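Local coordinates for protein of unknown function with a Fic domain (Bacteroides thetaiotaomicron VPI-5482, PDB 3CUC) that is of unknown function but belongs, by its Fic domain, to the Fic/DOC family of largely helical proteins, at residues V164-L169 with A182-Y187; L176-L181 with H212-P217. One frame throughout, in Å; residues are numbered along the deposited sequence.

Interaction 1: V164-L169 with A182-Y187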
loop_
_atom_site.group_PDB
_atom_site.type_symbol
_atom_site.label_atom_id
_atom_site.label_comp_id
_atom_site.label_asym_id
_atom_site.label_seq_id
_atom_site.Cartn_x
_atom_site.Cartn_y
_atom_site.Cartn_z
ATOM N N VAL A 164 -11.079 -8.981 -6.710
ATOM C CA VAL A 164 -11.334 -9.483 -5.358
ATOM C C VAL A 164 -11.608 -10.986 -5.382
ATOM O O VAL A 164 -11.119 -11.717 -4.525
ATOM C CB VAL A 164 -12.481 -8.729 -4.628
ATOM C CG1 VAL A 164 -12.059 -7.310 -4.309
ATOM C CG2 VAL A 164 -13.760 -8.746 -5.443
ATOM N N ASP A 165 -12.369 -11.451 -6.370
ATOM C CA ASP A 165 -12.582 -12.888 -6.548
ATOM C C ASP A 165 -11.246 -13.593 -6.765
ATOM O O ASP A 165 -10.991 -14.633 -6.163
ATOM C CB ASP A 165 -13.528 -13.180 -7.723
ATOM C CG ASP A 165 -14.969 -12.736 -7.459
ATOM O OD1 ASP A 165 -15.236 -12.085 -6.422
ATOM O OD2 ASP A 165 -15.840 -13.030 -8.306
ATOM N N TRP A 166 -10.391 -13.017 -7.608
ATOM C CA TRP A 166 -9.073 -13.589 -7.858
ATOM C C TRP A 166 -8.245 -13.652 -6.573
ATOM O O TRP A 166 -7.622 -14.678 -6.272
ATOM C CB TRP A 166 -8.302 -12.794 -8.923
ATOM C CG TRP A 166 -6.830 -13.062 -8.858
ATOM C CD1 TRP A 166 -6.171 -14.142 -9.360
ATOM C CD2 TRP A 166 -5.844 -12.260 -8.201
ATOM N NE1 TRP A 166 -4.832 -14.056 -9.077
ATOM C CE2 TRP A 166 -4.604 -12.908 -8.365
ATOM C CE3 TRP A 166 -5.889 -11.052 -7.494
ATOM C CZ2 TRP A 166 -3.413 -12.386 -7.854
ATOM C CZ3 TRP A 166 -4.710 -10.537 -6.982
ATOM C CH2 TRP A 166 -3.486 -11.202 -7.167
ATOM N N TYR A 167 -8.231 -12.542 -5.831
ATOM C CA TYR A 167 -7.395 -12.431 -4.638
ATOM C C TYR A 167 -7.766 -13.513 -3.628
ATOM O O TYR A 167 -6.918 -14.291 -3.185
ATOM C CB TYR A 167 -7.521 -11.041 -3.994
ATOM C CG TYR A 167 -6.861 -10.979 -2.639
ATOM C CD1 TYR A 167 -5.490 -10.754 -2.522
ATOM C CD2 TYR A 167 -7.596 -11.193 -1.476
ATOM C CE1 TYR A 167 -4.867 -10.726 -1.273
ATOM C CE2 TYR A 167 -6.984 -11.168 -0.225
ATOM C CZ TYR A 167 -5.620 -10.935 -0.129
ATOM O OH TYR A 167 -5.008 -10.914 1.106
ATOM N N ASN A 168 -9.047 -13.558 -3.287
ATOM C CA ASN A 168 -9.546 -14.496 -2.292
ATOM C C ASN A 168 -9.380 -15.965 -2.715
ATOM O O ASN A 168 -9.292 -16.855 -1.865
ATOM C CB ASN A 168 -11.010 -14.188 -1.972
ATOM C CG ASN A 168 -11.197 -12.808 -1.344
ATOM O OD1 ASN A 168 -10.561 -12.473 -0.348
ATOM N ND2 ASN A 168 -12.078 -12.012 -1.925
ATOM N N LEU A 169 -9.336 -16.220 -4.019
ATOM C CA LEU A 169 -9.071 -17.568 -4.512
ATOM C C LEU A 169 -7.616 -17.939 -4.251
ATOM O O LEU A 169 -7.325 -19.063 -3.846
ATOM C CB LEU A 169 -9.372 -17.681 -6.006
ATOM C CG LEU A 169 -9.568 -19.125 -6.479
ATOM C CD1 LEU A 169 -11.007 -19.559 -6.226
ATOM C CD2 LEU A 169 -9.204 -19.280 -7.947
ATOM N N ALA A 182 0.876 -9.874 -2.479
ATOM C CA ALA A 182 0.806 -8.439 -2.228
ATOM C C ALA A 182 1.256 -7.662 -3.459
ATOM O O ALA A 182 0.595 -6.712 -3.866
ATOM C CB ALA A 182 1.653 -8.058 -1.021
ATOM N N ALA A 183 2.369 -8.077 -4.058
ATOM C CA ALA A 183 2.897 -7.398 -5.244
ATOM C C ALA A 183 1.898 -7.436 -6.387
ATOM O O ALA A 183 1.670 -6.427 -7.045
ATOM C CB ALA A 183 4.213 -8.023 -5.679
ATOM N N LEU A 184 1.296 -8.599 -6.608
ATOM C CA LEU A 184 0.373 -8.784 -7.726
ATOM C C LEU A 184 -0.956 -8.075 -7.484
ATOM O O LEU A 184 -1.535 -7.529 -8.421
ATOM C CB LEU A 184 0.154 -10.274 -8.006
ATOM C CG LEU A 184 -0.235 -10.694 -9.427
ATOM C CD1 LEU A 184 0.582 -9.969 -10.498
ATOM C CD2 LEU A 184 -0.058 -12.198 -9.567
ATOM N N LEU A 185 -1.426 -8.071 -6.235
ATOM C CA LEU A 185 -2.616 -7.293 -5.859
ATOM C C LEU A 185 -2.412 -5.795 -6.115
ATOM O O LEU A 185 -3.284 -5.128 -6.675
ATOM C CB LEU A 185 -2.984 -7.523 -4.385
ATOM C CG LEU A 185 -4.199 -6.756 -3.835
ATOM C CD1 LEU A 185 -5.439 -7.000 -4.687
ATOM C CD2 LEU A 185 -4.469 -7.119 -2.384
ATOM N N HIS A 186 -1.262 -5.279 -5.689
ATOM C CA HIS A 186 -0.891 -3.883 -5.915
ATOM C C HIS A 186 -0.889 -3.574 -7.405
ATOM O O HIS A 186 -1.497 -2.597 -7.854
ATOM C CB HIS A 186 0.499 -3.623 -5.328
ATOM C CG HIS A 186 1.021 -2.238 -5.558
ATOM N ND1 HIS A 186 1.189 -1.699 -6.815
ATOM C CD2 HIS A 186 1.445 -1.294 -4.685
ATOM C CE1 HIS A 186 1.675 -0.476 -6.704
ATOM N NE2 HIS A 186 1.844 -0.207 -5.422
ATOM N N TYR A 187 -0.211 -4.420 -8.171
ATOM C CA TYR A 187 -0.019 -4.160 -9.593
ATOM C C TYR A 187 -1.327 -4.160 -10.366
ATOM O O TYR A 187 -1.623 -3.212 -11.087
ATOM C CB TYR A 187 0.934 -5.173 -10.221
ATOM C CG TYR A 187 1.257 -4.802 -11.644
ATOM C CD1 TYR A 187 2.196 -3.812 -11.923
ATOM C CD2 TYR A 187 0.594 -5.404 -12.709
ATOM C CE1 TYR A 187 2.486 -3.448 -13.224
ATOM C CE2 TYR A 187 0.873 -5.049 -14.014
ATOM C CZ TYR A 187 1.819 -4.069 -14.272
ATOM O OH TYR A 187 2.102 -3.719 -15.578
#
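W166 and Y167 on helix 156-173 reach across to L184 and L185 on helix 178-192, forming the interface of an antiparallel helical hairpin within the Fic domain. The segment axes run at 179° to each other but come no closer than 11.2 Å, so side chains from both helices, two rings and two leucines, fill the gap. W166 spans it with the six-membered end of its indole. With CG anti to the backbone N (chi1 161°), that ring lies against the backbone of L185, and CH2 ends 3.9 Å from L185 N, an atom that sits at the ring's edge, near its plane. The W166 and L184 side chains cross at about a right angle, with W166 CZ2 3.8 Å from L184 CD2. Beyond the hairpin, W166 also makes a cation-pi contact with R188, one turn further along the second helix. Y167 meets L185 obliquely and, like it, rests on V210 of helix 199-213, so a third helix closes the apolar layer. The side-chain contacts are all carbon to carbon: one methyl, L185 CD2, lies 3.8 Å from both Y167 CD1 and Y167 CE1, bridging that bond of the ring.

Interaction 2: L176-L181 with H212-P217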
loop_
_atom_site.group_PDB
_atom_site.type_symbol
_atom_site.label_atom_id
_atom_site.label_comp_id
_atom_site.label_asym_id
_atom_site.label_seq_id
_atom_site.Cartn_x
_atom_site.Cartn_y
_atom_site.Cartn_z
ATOM N N LEU A 176 0.828 -18.812 -3.520
ATOM C CA LEU A 176 1.673 -17.608 -3.541
ATOM C C LEU A 176 2.171 -17.216 -2.140
ATOM O O LEU A 176 1.446 -17.362 -1.144
ATOM C CB LEU A 176 0.914 -16.430 -4.161
ATOM C CG LEU A 176 0.474 -16.575 -5.622
ATOM C CD1 LEU A 176 -0.539 -15.508 -5.973
ATOM C CD2 LEU A 176 1.662 -16.517 -6.574
ATOM N N THR A 177 3.411 -16.725 -2.074
ATOM C CA THR A 177 3.937 -16.125 -0.847
ATOM C C THR A 177 3.219 -14.795 -0.627
ATOM O O THR A 177 2.761 -14.176 -1.589
ATOM C CB THR A 177 5.464 -15.845 -0.910
ATOM O OG1 THR A 177 5.728 -14.717 -1.758
ATOM C CG2 THR A 177 6.231 -17.053 -1.411
ATOM N N PRO A 178 3.108 -14.346 0.636
ATOM C CA PRO A 178 2.476 -13.042 0.884
ATOM C C PRO A 178 3.100 -11.873 0.127
ATOM O O PRO A 178 2.376 -10.955 -0.249
ATOM C CB PRO A 178 2.626 -12.864 2.401
ATOM C CG PRO A 178 2.663 -14.260 2.922
ATOM C CD PRO A 178 3.486 -15.007 1.897
ATOM N N VAL A 179 4.413 -11.902 -0.103
ATOM C CA VAL A 179 5.074 -10.822 -0.850
ATOM C C VAL A 179 4.614 -10.837 -2.303
ATOM O O VAL A 179 4.303 -9.788 -2.875
ATOM C CB VAL A 179 6.615 -10.921 -0.785
ATOM C CG1 VAL A 179 7.269 -9.776 -1.555
ATOM C CG2 VAL A 179 7.075 -10.901 0.660
ATOM N N GLU A 180 4.562 -12.035 -2.884
ATOM C CA GLU A 180 4.089 -12.215 -4.256
ATOM C C GLU A 180 2.638 -11.771 -4.408
ATOM O O GLU A 180 2.313 -10.992 -5.303
ATOM C CB GLU A 180 4.209 -13.683 -4.679
ATOM C CG GLU A 180 5.638 -14.163 -4.889
ATOM C CD GLU A 180 5.749 -15.679 -4.986
ATOM O OE1 GLU A 180 4.780 -16.390 -4.636
ATOM O OE2 GLU A 180 6.818 -16.165 -5.411
ATOM N N LEU A 181 1.773 -12.274 -3.531
ATOM C CA LEU A 181 0.347 -11.967 -3.589
ATOM C C LEU A 181 0.124 -10.469 -3.406
ATOM O O LEU A 181 -0.705 -9.871 -4.097
ATOM C CB LEU A 181 -0.432 -12.764 -2.528
ATOM C CG LEU A 181 -1.953 -12.540 -2.461
ATOM C CD1 LEU A 181 -2.613 -12.764 -3.809
ATOM C CD2 LEU A 181 -2.597 -13.425 -1.406
ATOM N N HIS A 212 0.315 -7.751 6.694
ATOM C CA HIS A 212 -0.095 -7.778 8.099
ATOM C C HIS A 212 -0.929 -9.028 8.418
ATOM O O HIS A 212 -0.722 -9.682 9.449
ATOM C CB HIS A 212 -0.880 -6.519 8.451
ATOM C CG HIS A 212 -1.144 -6.363 9.913
ATOM N ND1 HIS A 212 -0.136 -6.184 10.833
ATOM C CD2 HIS A 212 -2.304 -6.343 10.612
ATOM C CE1 HIS A 212 -0.664 -6.068 12.039
ATOM N NE2 HIS A 212 -1.976 -6.159 11.932
ATOM N N ARG A 213 -1.867 -9.343 7.527
ATOM C CA ARG A 213 -2.721 -10.515 7.678
ATOM C C ARG A 213 -1.908 -11.785 7.890
ATOM O O ARG A 213 -2.267 -12.606 8.727
ATOM C CB ARG A 213 -3.630 -10.675 6.456
ATOM C CG ARG A 213 -4.238 -12.066 6.300
ATOM C CD ARG A 213 -5.512 -12.005 5.487
ATOM N NE ARG A 213 -6.580 -11.363 6.246
ATOM C CZ ARG A 213 -7.816 -11.161 5.805
ATOM N NH1 ARG A 213 -8.172 -11.549 4.592
ATOM N NH2 ARG A 213 -8.696 -10.571 6.593
ATOM N N TYR A 214 -0.819 -11.934 7.139
ATOM C CA TYR A 214 0.008 -13.135 7.209
ATOM C C TYR A 214 1.241 -12.970 8.103
ATOM O O TYR A 214 2.228 -13.674 7.945
ATOM C CB TYR A 214 0.386 -13.594 5.791
ATOM C CG TYR A 214 -0.842 -13.922 4.960
ATOM C CD1 TYR A 214 -1.637 -15.014 5.273
ATOM C CD2 TYR A 214 -1.225 -13.124 3.889
ATOM C CE1 TYR A 214 -2.773 -15.318 4.541
ATOM C CE2 TYR A 214 -2.362 -13.423 3.148
ATOM C CZ TYR A 214 -3.130 -14.526 3.485
ATOM O OH TYR A 214 -4.260 -14.840 2.766
ATOM N N GLY A 215 1.173 -12.055 9.063
ATOM C CA GLY A 215 2.193 -11.950 10.108
ATOM C C GLY A 215 3.544 -11.378 9.697
ATOM O O GLY A 215 4.544 -11.594 10.384
ATOM N N TYR A 216 3.588 -10.653 8.586
ATOM C CA TYR A 216 4.812 -9.984 8.176
ATOM C C TYR A 216 4.767 -8.549 8.674
ATOM O O TYR A 216 3.688 -7.985 8.832
ATOM C CB TYR A 216 4.949 -9.979 6.659
ATOM C CG TYR A 216 5.331 -11.304 6.041
ATOM C CD1 TYR A 216 4.498 -12.411 6.150
ATOM C CD2 TYR A 216 6.515 -11.441 5.313
ATOM C CE1 TYR A 216 4.842 -13.626 5.573
ATOM C CE2 TYR A 216 6.866 -12.648 4.729
ATOM C CZ TYR A 216 6.028 -13.732 4.854
ATOM O OH TYR A 216 6.384 -14.923 4.271
ATOM N N PRO A 217 5.939 -7.943 8.912
ATOM C CA PRO A 217 5.944 -6.524 9.231
ATOM C C PRO A 217 5.613 -5.722 7.987
ATOM O O PRO A 217 6.056 -6.069 6.893
ATOM C CB PRO A 217 7.389 -6.259 9.644
ATOM C CG PRO A 217 8.168 -7.279 8.919
ATOM C CD PRO A 217 7.299 -8.499 8.883
#
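P178, in the first turn of helix 178-192, packs its ring against both Y214 and Y216, which flank G215 just past the end of helix 199-213. The interaction across the two segments is apolar. P178 CB lies over one face of the Y216 ring, and the two side chains cross at about a right angle; the closest pair is P178 CG to Y216 CE1, at 3.5 Å. Further along, P178 CD lies 3.7 Å from Y216 OH, a van der Waals approach at the phenol end. Y216 extends this way because its CG stands anti to the carbonyl carbon (chi1 -74°). Y214 contributes chiefly its CB, 3.7 Å from P178 CG, while its own ring has R213 CG over one face. V179 CG2 adds a looser contact, 4.4 Å from Y216 CE2. Outside the pair, Y216 stacks with Y11, and both Y216 and V179 touch L266 of helix 256-277.

Hydrogen bonds act within each segment. E180 N donates to T177 OG1 over 3.1 Å at a nearly straight 164°. In return T177 N donates to E180 OE1 at 2.9 Å, approaching from above the carboxylate plane. On the other segment G215 N bonds H212 O at 3.1 Å, Y216 N bonds back to L211 O, and the positive phi of G215 (73°) lets the chain turn away. The contact therefore joins two helix ends: a capping box that starts helix 178-192 and a Schellman motif that finishes helix 199-213.

Overall arrangement
Both interactions use helix 178-192: interaction 2 takes its N-terminal turn, interaction 1 the stretch just after. Three of the four touching residues in interaction 1 are buried, and it pairs two helix bodies through aromatic and leucine side chains; interaction 2 is a surface contact with none buried, a proline and two tyrosines meeting where two helix ends, each with its own hydrogen bonds, adjoin. Their centres are 12 Å apart, and L181 joins them: its CD2 packs 3.5 Å from Y167 CE1, its CD1 3.8 Å from W166 CH2. Together they set helix 178-192 beside helix 156-173 and the chain leaving helix 199-213. The Fic signature HPFEDGNGR runs from the connection after 178-192 into helix 199-213.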